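Local coordinates for putative ABC-transporter ATP-binding protein (Alicyclobacillus acidocaldarius, PDB 1Z47), which probably binds and hydrolyses ATP as the ATPase subunit of an ABC transporter thought to import sulfate, at residues R29-V34 with K54-R59; G70-G75 with Q85-G90; M102-N107 with E128-M133; V154-A159 with R185-Q190. All blocks are in the same frame, centred on the assembly; numbering follows the deposited sequence.

Contact 1: R29-V34 with K54-R59; sequences RSVRGV and KTTILR
T56 and I57, on the first turns of helix 54-62, meet R29 and V31. K54 and T55, which open the helix, fall at the end of a sequence that fits a P-loop (Walker A motif), and T56, the next residue, has the largest share of the contact. With its hydroxyl anti to the carbonyl carbon (chi1 -57°), T56 presents OG1 to the R29 carbonyl: OG1 donates to R29 O at 2.5 Å, a short bond that lies in the carbonyl plane on a lone pair at a C=O...donor angle of 125°. The same rotation brings the methyl against V31, where T56 CG2 lies 3.3 Å from V31 CG2 as the two side chains slide past each other, a tighter fit than ordinary van der Waals contact. A valine here lacks the hydroxyl and would probably leave R29 O without this donor. I57 follows more loosely, its CG1 lying 4.1 Å from V31 CG1. At the end of the segment R59 NE comes to 4.6 Å from R29 NH1; R59 forms a salt bridge with E65, to which R29 makes a long, weak ion pair, so a carboxylate probably offsets the two like charges. Helix 54-62 has strand 31-32 of the antiparallel sheet along one flank, while I57 and L58 reach L46 of strand 43-47, and L58 meets L168 and V200 in two other strands of the mixed sheet.

Contact 2: G70-G75 with Q85-G90; sequences GDVWIG and QKRNVG
R87 runs past the end of I74 to V72, and following its side chain outward shows how one arginine can serve as both apolar surface and hydrogen-bond donor. CB lies 4.7 Å from I74 CD1, and CG, set anti to the carbonyl carbon (chi1 -54°), keeps a similar spacing. CD then comes nearer, 4.3 Å from I74 CD1, so the methylene part of the chain lies alongside the isoleucine tip. From CG to NE the chain is extended, which carries the charged end on to V72. NE donates to L82 O. Beyond it, R87 NH1 and R87 NH2 are both 4.0 Å from V72 CG1, the valine and the arginine coming from opposite directions. NH1 also has a hydrogen bond to L60 O near the end of helix 54-62, where the helix dipole would probably favour a positive charge. I74 has a second neighbour: its CD1 lies 4.0 Å from V89 CG1, the two side chains crossing at about a right angle. Between R87 and V89 the chain bends in an inverse gamma turn centred on N88, with a weak bond from V89 N to R87 O, and this bend lets both residues face the same strand. Strand 69-74 belongs to the antiparallel sheet and pairs with strand 15-22, whereas strand 89-93 is an edge strand of the mixed sheet within this chain; I74 and V89 both touch V166 of its neighbour, strand 166-170.

Contact 3: M102-N107 with E128-M133; sequences MTVYDN and ELLRFM
L130 straddles the first turn of helix 104-109, each of its two methyls meeting a different residue. Its CG stands anti to the carbonyl carbon (chi1 -64°), and the fork at the end sends CD2 to within 3.8 Å of V104 CG1 while CD1 lies 4.3 Å from Y105 CD1. V104 supplies CG1 because that branch is anti to its backbone N (chi1 167°). Y105 meets L130 CD1 obliquely with its ring, and its side chain also touches V126 and R127 of helix 119-132. These helices, with helix 148-160 that begins in the LSGGQ signature sequence, are consistent with the helical subdomain of ABC ATPases; V104 packs on V154 of that third helix as well. The start of helix 104-109 is capped by the residue before it. T103 is the N-cap, its OG1 accepting from D106 N at 3.2 Å, a rotation set by chi1 near 57°. T103 O is gripped twice by N107: the backbone N of N107 donates at 2.8 Å, and N107 ND2 donates to the same oxygen at 3.1 Å from above the carbonyl plane. N107 OD1 in turn accepts from F99 N, which ties the amide to the preceding loop.

Contact 4: V154-A159 with R185-Q190; sequences VALARA and RTFVRQ
Within 154-159, L156 alone touches 185-190, and one of its methyls does the work. Extended from the backbone with CG anti to its N (chi1 178°), it carries CD2 toward the neighbouring helix, to 4.2 Å from F187 CE2 and 4.4 Å from V188 CG2. The phenylalanine leaves its helix in the same sense (chi1 176°), which brings its ring forward to receive the methyl, while V188 offers CG2 from the next position along the helix. Even this closest part has ordinary rather than tight spacings: the backbones stay well apart, with 8.3 Å between L156 CA and V188 CA, and only 94 Å² is buried. Much of the packing comes from outside the pair of segments. M133 touches both L156 and F187, and F169 of strand 166-170 lies against both L156 and V188, so the methyl works within a larger apolar cluster. The other flank of helix 178-195 is polar, and Q190 is the exposed residue there. R185 forms a salt bridge with E211, and R189 forms salt bridges with D193 and D214. R305 of the second subunit comes close to R189. Between the two segments no hydrogen bond or ion pair forms, which implies that shape and apolar burial hold the helices here, while directional bonds are kept for the charged flank.

How the contacts relate
Contacts 1, 2 and 3 are largely buried, contact 4 only partly. Contacts 1 and 2 reach the same antiparallel sheet, with centres about 15 Å apart, and use helix 54-62 and strand 69-74, which follow each other in the chain. Their chemistry mixes methyl packing with polar ends that find backbone carbonyls. Contacts 3 and 4, centred about 12 Å apart among the helices, are apolar across their segments and touch: M133 CG lies 3.3 Å from F187 CZ. Contact 3 lies farthest from the chain's centre, about 29 Å against 15, 22 and 17 Å for contacts 1, 2 and 4. Contacts 2 and 4 approach to about 4 Å (nearest atoms) without touching.

Contact 1: R29-V34 with K54-R59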
loop_
_atom_site.group_PDB
_atom_site.type_symbol
_atom_site.label_atom_id
_atom_site.label_comp_id
_atom_site.label_asym_id
_atom_site.label_seq_id
_atom_site.Cartn_x
_atom_site.Cartn_y
_atom_site.Cartn_z
ATOM N N ARG B 29 -11.092 -6.581 -18.952
ATOM C CA ARG B 29 -11.881 -5.383 -19.196
ATOM C C ARG B 29 -13.357 -5.674 -19.456
ATOM O O ARG B 29 -14.179 -4.746 -19.418
ATOM C CB ARG B 29 -11.297 -4.582 -20.363
ATOM C CG ARG B 29 -9.867 -4.105 -20.138
ATOM C CD ARG B 29 -9.325 -3.377 -21.351
ATOM N NE ARG B 29 -10.298 -2.422 -21.877
ATOM C CZ ARG B 29 -9.980 -1.263 -22.449
ATOM N NH1 ARG B 29 -10.936 -0.459 -22.904
ATOM N NH2 ARG B 29 -8.705 -0.898 -22.551
ATOM N N SER B 30 -13.698 -6.942 -19.718
ATOM C CA SER B 30 -15.105 -7.293 -19.967
ATOM C C SER B 30 -15.980 -6.999 -18.751
ATOM O O SER B 30 -15.545 -7.137 -17.597
ATOM C CB SER B 30 -15.289 -8.786 -20.297
ATOM O OG SER B 30 -14.614 -9.174 -21.482
ATOM N N VAL B 31 -17.219 -6.604 -19.033
ATOM C CA VAL B 31 -18.228 -6.322 -18.019
ATOM C C VAL B 31 -19.311 -7.313 -18.441
ATOM O O VAL B 31 -19.849 -7.211 -19.552
ATOM C CB VAL B 31 -18.735 -4.867 -18.131
ATOM C CG1 VAL B 31 -19.762 -4.586 -17.046
ATOM C CG2 VAL B 31 -17.549 -3.898 -18.000
ATOM N N ARG B 32 -19.631 -8.260 -17.569
ATOM C CA ARG B 32 -20.559 -9.322 -17.928
ATOM C C ARG B 32 -21.977 -9.328 -17.353
ATOM O O ARG B 32 -22.328 -10.204 -16.560
ATOM C CB ARG B 32 -19.853 -10.659 -17.647
ATOM C CG ARG B 32 -18.485 -10.755 -18.319
ATOM C CD ARG B 32 -17.738 -12.060 -17.995
ATOM N NE ARG B 32 -16.364 -12.059 -18.512
ATOM C CZ ARG B 32 -16.023 -12.287 -19.777
ATOM N NH1 ARG B 32 -16.950 -12.548 -20.699
ATOM N NH2 ARG B 32 -14.746 -12.242 -20.130
ATOM N N GLY B 33 -22.795 -8.361 -17.781
ATOM C CA GLY B 33 -24.171 -8.289 -17.314
ATOM C C GLY B 33 -24.257 -7.782 -15.900
ATOM O O GLY B 33 -24.620 -8.520 -14.976
ATOM N N VAL B 34 -23.944 -6.504 -15.723
ATOM C CA VAL B 34 -23.935 -5.927 -14.391
ATOM C C VAL B 34 -25.063 -4.949 -14.084
ATOM O O VAL B 34 -25.467 -4.171 -14.940
ATOM C CB VAL B 34 -22.561 -5.245 -14.151
ATOM C CG1 VAL B 34 -22.556 -4.472 -12.832
ATOM C CG2 VAL B 34 -21.469 -6.322 -14.164
ATOM N N LYS B 54 -13.510 -3.299 -13.543
ATOM C CA LYS B 54 -13.661 -2.078 -12.762
ATOM C C LYS B 54 -13.401 -0.796 -13.556
ATOM O O LYS B 54 -14.120 0.200 -13.395
ATOM C CB LYS B 54 -12.758 -2.114 -11.500
ATOM C CG LYS B 54 -11.224 -2.109 -11.745
ATOM C CD LYS B 54 -10.503 -2.372 -10.409
ATOM C CE LYS B 54 -8.987 -2.107 -10.435
ATOM N NZ LYS B 54 -8.261 -3.050 -11.305
ATOM N N THR B 55 -12.387 -0.793 -14.408
ATOM C CA THR B 55 -12.084 0.414 -15.181
ATOM C C THR B 55 -13.134 0.634 -16.278
ATOM O O THR B 55 -13.601 1.771 -16.505
ATOM C CB THR B 55 -10.659 0.327 -15.785
ATOM O OG1 THR B 55 -9.715 0.222 -14.711
ATOM C CG2 THR B 55 -10.322 1.572 -16.600
ATOM N N THR B 56 -13.527 -0.453 -16.933
ATOM C CA THR B 56 -14.542 -0.369 -17.983
ATOM C C THR B 56 -15.813 0.231 -17.388
ATOM O O THR B 56 -16.431 1.097 -18.005
ATOM C CB THR B 56 -14.836 -1.758 -18.568
ATOM O OG1 THR B 56 -13.604 -2.318 -19.050
ATOM C CG2 THR B 56 -15.852 -1.658 -19.744
ATOM N N ILE B 57 -16.190 -0.212 -16.183
ATOM C CA ILE B 57 -17.383 0.311 -15.507
ATOM C C ILE B 57 -17.250 1.830 -15.281
ATOM O O ILE B 57 -18.175 2.598 -15.588
ATOM C CB ILE B 57 -17.618 -0.399 -14.149
ATOM C CG1 ILE B 57 -18.140 -1.833 -14.405
ATOM C CG2 ILE B 57 -18.582 0.419 -13.275
ATOM C CD1 ILE B 57 -18.408 -2.640 -13.133
ATOM N N LEU B 58 -16.111 2.265 -14.732
ATOM C CA LEU B 58 -15.885 3.696 -14.509
ATOM C C LEU B 58 -16.047 4.440 -15.846
ATOM O O LEU B 58 -16.723 5.475 -15.909
ATOM C CB LEU B 58 -14.471 3.946 -13.951
ATOM C CG LEU B 58 -14.339 5.332 -13.333
ATOM C CD1 LEU B 58 -14.933 5.318 -11.920
ATOM C CD2 LEU B 58 -12.858 5.764 -13.340
ATOM N N ARG B 59 -15.441 3.908 -16.911
ATOM C CA ARG B 59 -15.529 4.518 -18.239
ATOM C C ARG B 59 -16.963 4.473 -18.816
ATOM O O ARG B 59 -17.343 5.355 -19.589
ATOM C CB ARG B 59 -14.546 3.845 -19.201
ATOM C CG ARG B 59 -13.081 4.067 -18.809
ATOM C CD ARG B 59 -12.142 3.202 -19.626
ATOM N NE ARG B 59 -12.293 3.473 -21.050
ATOM C CZ ARG B 59 -11.998 4.637 -21.627
ATOM N NH1 ARG B 59 -12.178 4.792 -22.935
ATOM N NH2 ARG B 59 -11.510 5.637 -20.898
#

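Contact 2: G70-G75 with Q85-G90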
loop_
_atom_site.group_PDB
_atom_site.type_symbol
_atom_site.label_atom_id
_atom_site.label_comp_id
_atom_site.label_asym_id
_atom_site.label_seq_id
_atom_site.Cartn_x
_atom_site.Cartn_y
_atom_site.Cartn_z
ATOM N N GLY B 70 -27.817 -3.379 -22.188
ATOM C CA GLY B 70 -28.058 -2.782 -20.889
ATOM C C GLY B 70 -27.976 -1.277 -20.974
ATOM O O GLY B 70 -27.590 -0.727 -22.001
ATOM N N ASP B 71 -28.341 -0.593 -19.900
ATOM C CA ASP B 71 -28.304 0.861 -19.914
ATOM C C ASP B 71 -27.718 1.460 -18.643
ATOM O O ASP B 71 -27.680 0.813 -17.597
ATOM C CB ASP B 71 -29.713 1.432 -20.136
ATOM C CG ASP B 71 -30.276 1.102 -21.516
ATOM O OD1 ASP B 71 -30.976 0.076 -21.653
ATOM O OD2 ASP B 71 -30.003 1.871 -22.470
ATOM N N VAL B 72 -27.272 2.709 -18.749
ATOM C CA VAL B 72 -26.700 3.428 -17.617
ATOM C C VAL B 72 -27.540 4.657 -17.299
ATOM O O VAL B 72 -27.825 5.474 -18.171
ATOM C CB VAL B 72 -25.244 3.872 -17.896
ATOM C CG1 VAL B 72 -25.152 4.549 -19.254
ATOM C CG2 VAL B 72 -24.775 4.818 -16.785
ATOM N N TRP B 73 -27.918 4.780 -16.037
ATOM C CA TRP B 73 -28.732 5.889 -15.589
ATOM C C TRP B 73 -27.998 6.752 -14.585
ATOM O O TRP B 73 -27.222 6.251 -13.770
ATOM C CB TRP B 73 -30.006 5.354 -14.945
ATOM C CG TRP B 73 -30.934 4.731 -15.910
ATOM C CD1 TRP B 73 -30.675 3.688 -16.752
ATOM C CD2 TRP B 73 -32.275 5.135 -16.167
ATOM N NE1 TRP B 73 -31.779 3.418 -17.525
ATOM C CE2 TRP B 73 -32.777 4.293 -17.186
ATOM C CE3 TRP B 73 -33.105 6.132 -15.636
ATOM C CZ2 TRP B 73 -34.075 4.418 -17.685
ATOM C CZ3 TRP B 73 -34.393 6.257 -16.130
ATOM C CH2 TRP B 73 -34.866 5.402 -17.147
ATOM N N ILE B 74 -28.264 8.053 -14.646
ATOM C CA ILE B 74 -27.666 9.019 -13.742
ATOM C C ILE B 74 -28.732 10.052 -13.382
ATOM O O ILE B 74 -29.242 10.752 -14.255
ATOM C CB ILE B 74 -26.451 9.740 -14.387
ATOM C CG1 ILE B 74 -25.316 8.737 -14.638
ATOM C CG2 ILE B 74 -25.951 10.831 -13.458
ATOM C CD1 ILE B 74 -24.080 9.323 -15.324
ATOM N N GLY B 75 -29.060 10.136 -12.096
ATOM C CA GLY B 75 -30.071 11.075 -11.649
ATOM C C GLY B 75 -31.429 10.718 -12.231
ATOM O O GLY B 75 -32.236 11.598 -12.546
ATOM N N GLN B 85 -19.357 14.811 -22.372
ATOM C CA GLN B 85 -19.682 16.231 -22.263
ATOM C C GLN B 85 -21.151 16.451 -21.881
ATOM O O GLN B 85 -21.486 17.412 -21.182
ATOM C CB GLN B 85 -19.407 16.919 -23.600
ATOM C CG GLN B 85 -20.392 16.502 -24.685
ATOM C CD GLN B 85 -20.097 17.120 -26.035
ATOM O OE1 GLN B 85 -19.080 16.813 -26.659
ATOM N NE2 GLN B 85 -20.986 17.996 -26.494
ATOM N N LYS B 86 -22.013 15.548 -22.346
ATOM C CA LYS B 86 -23.450 15.622 -22.104
ATOM C C LYS B 86 -23.903 15.076 -20.750
ATOM O O LYS B 86 -25.089 15.156 -20.404
ATOM C CB LYS B 86 -24.182 14.882 -23.231
ATOM C CG LYS B 86 -25.706 14.934 -23.163
ATOM C CD LYS B 86 -26.238 16.367 -23.189
ATOM C CE LYS B 86 -27.748 16.384 -23.421
ATOM N NZ LYS B 86 -28.113 15.870 -24.784
ATOM N N ARG B 87 -22.975 14.524 -19.976
ATOM C CA ARG B 87 -23.348 13.981 -18.676
ATOM C C ARG B 87 -22.925 14.918 -17.557
ATOM O O ARG B 87 -21.995 15.710 -17.711
ATOM C CB ARG B 87 -22.725 12.591 -18.480
ATOM C CG ARG B 87 -23.040 11.612 -19.613
ATOM C CD ARG B 87 -22.574 10.188 -19.306
ATOM N NE ARG B 87 -22.856 9.271 -20.412
ATOM C CZ ARG B 87 -22.724 7.947 -20.347
ATOM N NH1 ARG B 87 -22.312 7.367 -19.224
ATOM N NH2 ARG B 87 -23.012 7.199 -21.406
ATOM N N ASN B 88 -23.617 14.830 -16.429
ATOM C CA ASN B 88 -23.323 15.685 -15.284
ATOM C C ASN B 88 -22.216 15.043 -14.442
ATOM O O ASN B 88 -22.386 14.813 -13.242
ATOM C CB ASN B 88 -24.595 15.853 -14.450
ATOM C CG ASN B 88 -24.775 17.266 -13.923
ATOM O OD1 ASN B 88 -24.187 17.647 -12.911
ATOM N ND2 ASN B 88 -25.594 18.054 -14.616
ATOM N N VAL B 89 -21.077 14.777 -15.072
ATOM C CA VAL B 89 -19.967 14.123 -14.383
ATOM C C VAL B 89 -18.622 14.809 -14.602
ATOM O O VAL B 89 -18.333 15.295 -15.691
ATOM C CB VAL B 89 -19.837 12.668 -14.853
ATOM C CG1 VAL B 89 -21.161 11.940 -14.670
ATOM C CG2 VAL B 89 -19.414 12.636 -16.309
ATOM N N GLY B 90 -17.797 14.834 -13.560
ATOM C CA GLY B 90 -16.490 15.452 -13.671
ATOM C C GLY B 90 -15.407 14.390 -13.595
ATOM O O GLY B 90 -15.563 13.417 -12.870
#

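Contact 3: M102-N107 with E128-M133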
loop_
_atom_site.group_PDB
_atom_site.type_symbol
_atom_site.label_atom_id
_atom_site.label_comp_id
_atom_site.label_asym_id
_atom_site.label_seq_id
_atom_site.Cartn_x
_atom_site.Cartn_y
_atom_site.Cartn_z
ATOM N N MET B 102 -1.018 27.334 -18.244
ATOM C CA MET B 102 -2.084 28.125 -17.654
ATOM C C MET B 102 -1.833 28.141 -16.152
ATOM O O MET B 102 -1.350 27.151 -15.590
ATOM C CB MET B 102 -3.418 27.436 -17.892
ATOM C CG MET B 102 -4.464 28.251 -18.577
ATOM S SD MET B 102 -5.931 27.208 -18.804
ATOM C CE MET B 102 -5.559 26.583 -20.474
ATOM N N THR B 103 -2.160 29.249 -15.506
ATOM C CA THR B 103 -2.009 29.329 -14.067
ATOM C C THR B 103 -3.068 28.421 -13.425
ATOM O O THR B 103 -3.990 27.931 -14.080
ATOM C CB THR B 103 -2.255 30.744 -13.546
ATOM O OG1 THR B 103 -3.569 31.173 -13.946
ATOM C CG2 THR B 103 -1.175 31.707 -14.072
ATOM N N VAL B 104 -2.887 28.198 -12.139
ATOM C CA VAL B 104 -3.793 27.412 -11.355
ATOM C C VAL B 104 -5.174 28.032 -11.511
ATOM O O VAL B 104 -6.148 27.335 -11.832
ATOM C CB VAL B 104 -3.335 27.425 -9.912
ATOM C CG1 VAL B 104 -4.439 26.871 -8.986
ATOM C CG2 VAL B 104 -2.032 26.588 -9.800
ATOM N N TYR B 105 -5.260 29.342 -11.344
ATOM C CA TYR B 105 -6.558 30.022 -11.472
ATOM C C TYR B 105 -7.248 29.699 -12.795
ATOM O O TYR B 105 -8.453 29.397 -12.846
ATOM C CB TYR B 105 -6.381 31.542 -11.384
ATOM C CG TYR B 105 -7.684 32.312 -11.516
ATOM C CD1 TYR B 105 -8.315 32.849 -10.394
ATOM C CD2 TYR B 105 -8.281 32.507 -12.759
ATOM C CE1 TYR B 105 -9.513 33.571 -10.506
ATOM C CE2 TYR B 105 -9.471 33.216 -12.883
ATOM C CZ TYR B 105 -10.079 33.747 -11.749
ATOM O OH TYR B 105 -11.256 34.455 -11.867
ATOM N N ASP B 106 -6.504 29.786 -13.880
ATOM C CA ASP B 106 -7.111 29.546 -15.183
ATOM C C ASP B 106 -7.417 28.087 -15.444
ATOM O O ASP B 106 -8.379 27.776 -16.149
ATOM C CB ASP B 106 -6.238 30.139 -16.288
ATOM C CG ASP B 106 -6.286 31.647 -16.295
ATOM O OD1 ASP B 106 -7.223 32.209 -15.688
ATOM O OD2 ASP B 106 -5.407 32.275 -16.909
ATOM N N ASN B 107 -6.612 27.195 -14.870
ATOM C CA ASN B 107 -6.856 25.764 -15.025
ATOM C C ASN B 107 -8.203 25.437 -14.398
ATOM O O ASN B 107 -9.005 24.706 -14.977
ATOM C CB ASN B 107 -5.781 24.950 -14.316
ATOM C CG ASN B 107 -4.736 24.421 -15.269
ATOM O OD1 ASN B 107 -4.954 23.416 -15.951
ATOM N ND2 ASN B 107 -3.596 25.102 -15.337
ATOM N N GLU B 128 -13.686 30.582 -4.670
ATOM C CA GLU B 128 -14.341 29.736 -3.688
ATOM C C GLU B 128 -13.600 28.399 -3.609
ATOM O O GLU B 128 -13.215 27.957 -2.535
ATOM C CB GLU B 128 -15.793 29.481 -4.117
ATOM C CG GLU B 128 -16.652 28.773 -3.068
ATOM C CD GLU B 128 -17.879 28.065 -3.658
ATOM O OE1 GLU B 128 -18.555 28.626 -4.557
ATOM O OE2 GLU B 128 -18.175 26.934 -3.205
ATOM N N LEU B 129 -13.432 27.759 -4.762
ATOM C CA LEU B 129 -12.760 26.468 -4.834
ATOM C C LEU B 129 -11.303 26.538 -4.373
ATOM O O LEU B 129 -10.842 25.683 -3.612
ATOM C CB LEU B 129 -12.834 25.927 -6.261
ATOM C CG LEU B 129 -14.236 25.503 -6.691
ATOM C CD1 LEU B 129 -14.272 25.248 -8.191
ATOM C CD2 LEU B 129 -14.634 24.264 -5.901
ATOM N N LEU B 130 -10.587 27.567 -4.815
ATOM C CA LEU B 130 -9.178 27.705 -4.443
ATOM C C LEU B 130 -8.955 27.829 -2.937
ATOM O O LEU B 130 -8.030 27.219 -2.396
ATOM C CB LEU B 130 -8.532 28.895 -5.181
ATOM C CG LEU B 130 -8.463 28.787 -6.710
ATOM C CD1 LEU B 130 -7.762 30.026 -7.259
ATOM C CD2 LEU B 130 -7.717 27.517 -7.134
ATOM N N ARG B 131 -9.782 28.611 -2.246
ATOM C CA ARG B 131 -9.606 28.741 -0.811
ATOM C C ARG B 131 -10.018 27.451 -0.127
ATOM O O ARG B 131 -9.351 27.002 0.807
ATOM C CB ARG B 131 -10.415 29.918 -0.259
ATOM C CG ARG B 131 -9.765 31.264 -0.552
ATOM C CD ARG B 131 -10.749 32.416 -0.408
ATOM N NE ARG B 131 -12.004 32.146 -1.111
ATOM C CZ ARG B 131 -12.846 33.086 -1.531
ATOM N NH1 ARG B 131 -12.568 34.368 -1.329
ATOM N NH2 ARG B 131 -13.974 32.741 -2.137
ATOM N N PHE B 132 -11.100 26.834 -0.587
ATOM C CA PHE B 132 -11.508 25.594 0.053
ATOM C C PHE B 132 -10.387 24.570 -0.018
ATOM O O PHE B 132 -10.091 23.897 0.964
ATOM C CB PHE B 132 -12.752 24.995 -0.597
ATOM C CG PHE B 132 -13.120 23.652 -0.039
ATOM C CD1 PHE B 132 -13.423 23.511 1.318
ATOM C CD2 PHE B 132 -13.114 22.517 -0.852
ATOM C CE1 PHE B 132 -13.712 22.253 1.861
ATOM C CE2 PHE B 132 -13.402 21.255 -0.317
ATOM C CZ PHE B 132 -13.700 21.123 1.040
ATOM N N MET B 133 -9.758 24.458 -1.182
ATOM C CA MET B 133 -8.685 23.493 -1.338
ATOM C C MET B 133 -7.261 23.923 -1.014
ATOM O O MET B 133 -6.304 23.268 -1.410
ATOM C CB MET B 133 -8.782 22.860 -2.718
ATOM C CG MET B 133 -9.886 21.797 -2.697
ATOM S SD MET B 133 -10.525 21.299 -4.258
ATOM C CE MET B 133 -9.283 20.177 -4.784
#

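Contact 4: V154-A159 with R185-Q190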
loop_
_atom_site.group_PDB
_atom_site.type_symbol
_atom_site.label_atom_id
_atom_site.label_comp_id
_atom_site.label_asym_id
_atom_site.label_seq_id
_atom_site.Cartn_x
_atom_site.Cartn_y
_atom_site.Cartn_z
ATOM N N VAL B 154 -5.324 20.729 -7.661
ATOM C CA VAL B 154 -5.779 21.609 -8.734
ATOM C C VAL B 154 -6.683 20.852 -9.710
ATOM O O VAL B 154 -7.685 21.380 -10.175
ATOM C CB VAL B 154 -4.573 22.255 -9.505
ATOM C CG1 VAL B 154 -5.079 23.127 -10.650
ATOM C CG2 VAL B 154 -3.730 23.109 -8.553
ATOM N N ALA B 155 -6.338 19.602 -9.999
ATOM C CA ALA B 155 -7.129 18.785 -10.912
ATOM C C ALA B 155 -8.526 18.549 -10.325
ATOM O O ALA B 155 -9.534 18.587 -11.036
ATOM C CB ALA B 155 -6.399 17.424 -11.172
ATOM N N LEU B 156 -8.598 18.304 -9.025
ATOM C CA LEU B 156 -9.897 18.097 -8.394
ATOM C C LEU B 156 -10.702 19.408 -8.446
ATOM O O LEU B 156 -11.928 19.387 -8.629
ATOM C CB LEU B 156 -9.732 17.619 -6.942
ATOM C CG LEU B 156 -11.006 17.396 -6.110
ATOM C CD1 LEU B 156 -11.938 16.408 -6.814
ATOM C CD2 LEU B 156 -10.624 16.865 -4.727
ATOM N N ALA B 157 -10.022 20.550 -8.314
ATOM C CA ALA B 157 -10.720 21.846 -8.368
ATOM C C ALA B 157 -11.324 22.094 -9.769
ATOM O O ALA B 157 -12.479 22.530 -9.891
ATOM C CB ALA B 157 -9.752 22.988 -7.976
ATOM N N ARG B 158 -10.540 21.818 -10.810
ATOM C CA ARG B 158 -10.973 21.963 -12.207
ATOM C C ARG B 158 -12.193 21.099 -12.481
ATOM O O ARG B 158 -13.157 21.550 -13.087
ATOM C CB ARG B 158 -9.858 21.531 -13.177
ATOM C CG ARG B 158 -10.267 21.474 -14.648
ATOM C CD ARG B 158 -9.067 21.229 -15.569
ATOM N NE ARG B 158 -8.432 19.935 -15.304
ATOM C CZ ARG B 158 -7.325 19.489 -15.900
ATOM N NH1 ARG B 158 -6.836 18.293 -15.581
ATOM N NH2 ARG B 158 -6.695 20.228 -16.807
ATOM N N ALA B 159 -12.142 19.847 -12.038
ATOM C CA ALA B 159 -13.249 18.916 -12.246
ATOM C C ALA B 159 -14.518 19.380 -11.548
ATOM O O ALA B 159 -15.608 19.222 -12.089
ATOM C CB ALA B 159 -12.867 17.499 -11.743
ATOM N N ARG B 185 -5.767 10.694 -0.366
ATOM C CA ARG B 185 -7.065 10.045 -0.209
ATOM C C ARG B 185 -7.835 10.662 0.951
ATOM O O ARG B 185 -9.048 10.753 0.890
ATOM C CB ARG B 185 -6.914 8.540 0.012
ATOM C CG ARG B 185 -6.240 8.175 1.296
ATOM C CD ARG B 185 -6.363 6.672 1.559
ATOM N NE ARG B 185 -5.282 6.165 2.398
ATOM C CZ ARG B 185 -4.874 6.719 3.541
ATOM N NH1 ARG B 185 -5.452 7.819 4.011
ATOM N NH2 ARG B 185 -3.870 6.169 4.217
ATOM N N THR B 186 -7.139 11.093 1.999
ATOM C CA THR B 186 -7.819 11.707 3.133
ATOM C C THR B 186 -8.400 13.055 2.701
ATOM O O THR B 186 -9.472 13.461 3.152
ATOM C CB THR B 186 -6.851 11.900 4.332
ATOM O OG1 THR B 186 -6.533 10.618 4.884
ATOM C CG2 THR B 186 -7.483 12.750 5.416
ATOM N N PHE B 187 -7.705 13.726 1.794
ATOM C CA PHE B 187 -8.162 15.015 1.303
ATOM C C PHE B 187 -9.381 14.858 0.405
ATOM O O PHE B 187 -10.380 15.587 0.559
ATOM C CB PHE B 187 -7.035 15.695 0.532
ATOM C CG PHE B 187 -7.439 16.977 -0.102
ATOM C CD1 PHE B 187 -7.883 18.032 0.674
ATOM C CD2 PHE B 187 -7.363 17.134 -1.475
ATOM C CE1 PHE B 187 -8.254 19.230 0.085
ATOM C CE2 PHE B 187 -7.729 18.315 -2.068
ATOM C CZ PHE B 187 -8.172 19.370 -1.288
ATOM N N VAL B 188 -9.299 13.912 -0.531
ATOM C CA VAL B 188 -10.390 13.650 -1.459
ATOM C C VAL B 188 -11.646 13.307 -0.659
ATOM O O VAL B 188 -12.749 13.735 -1.009
ATOM C CB VAL B 188 -10.056 12.470 -2.419
ATOM C CG1 VAL B 188 -11.331 11.971 -3.094
ATOM C CG2 VAL B 188 -9.039 12.914 -3.488
ATOM N N ARG B 189 -11.476 12.539 0.410
ATOM C CA ARG B 189 -12.619 12.173 1.250
ATOM C C ARG B 189 -13.201 13.424 1.919
ATOM O O ARG B 189 -14.404 13.644 1.884
ATOM C CB ARG B 189 -12.221 11.146 2.328
ATOM C CG ARG B 189 -13.396 10.653 3.206
ATOM C CD ARG B 189 -14.411 9.750 2.475
ATOM N NE ARG B 189 -15.775 10.008 2.961
ATOM C CZ ARG B 189 -16.779 9.135 2.991
ATOM N NH1 ARG B 189 -16.624 7.890 2.569
ATOM N NH2 ARG B 189 -17.964 9.522 3.435
ATOM N N GLN B 190 -12.353 14.253 2.516
ATOM C CA GLN B 190 -12.854 15.467 3.172
ATOM C C GLN B 190 -13.578 16.366 2.158
ATOM O O GLN B 190 -14.642 16.936 2.445
ATOM C CB GLN B 190 -11.704 16.233 3.854
ATOM C CG GLN B 190 -12.063 17.662 4.232
ATOM C CD GLN B 190 -10.937 18.395 4.940
ATOM O OE1 GLN B 190 -10.690 18.174 6.130
ATOM N NE2 GLN B 190 -10.242 19.271 4.209
#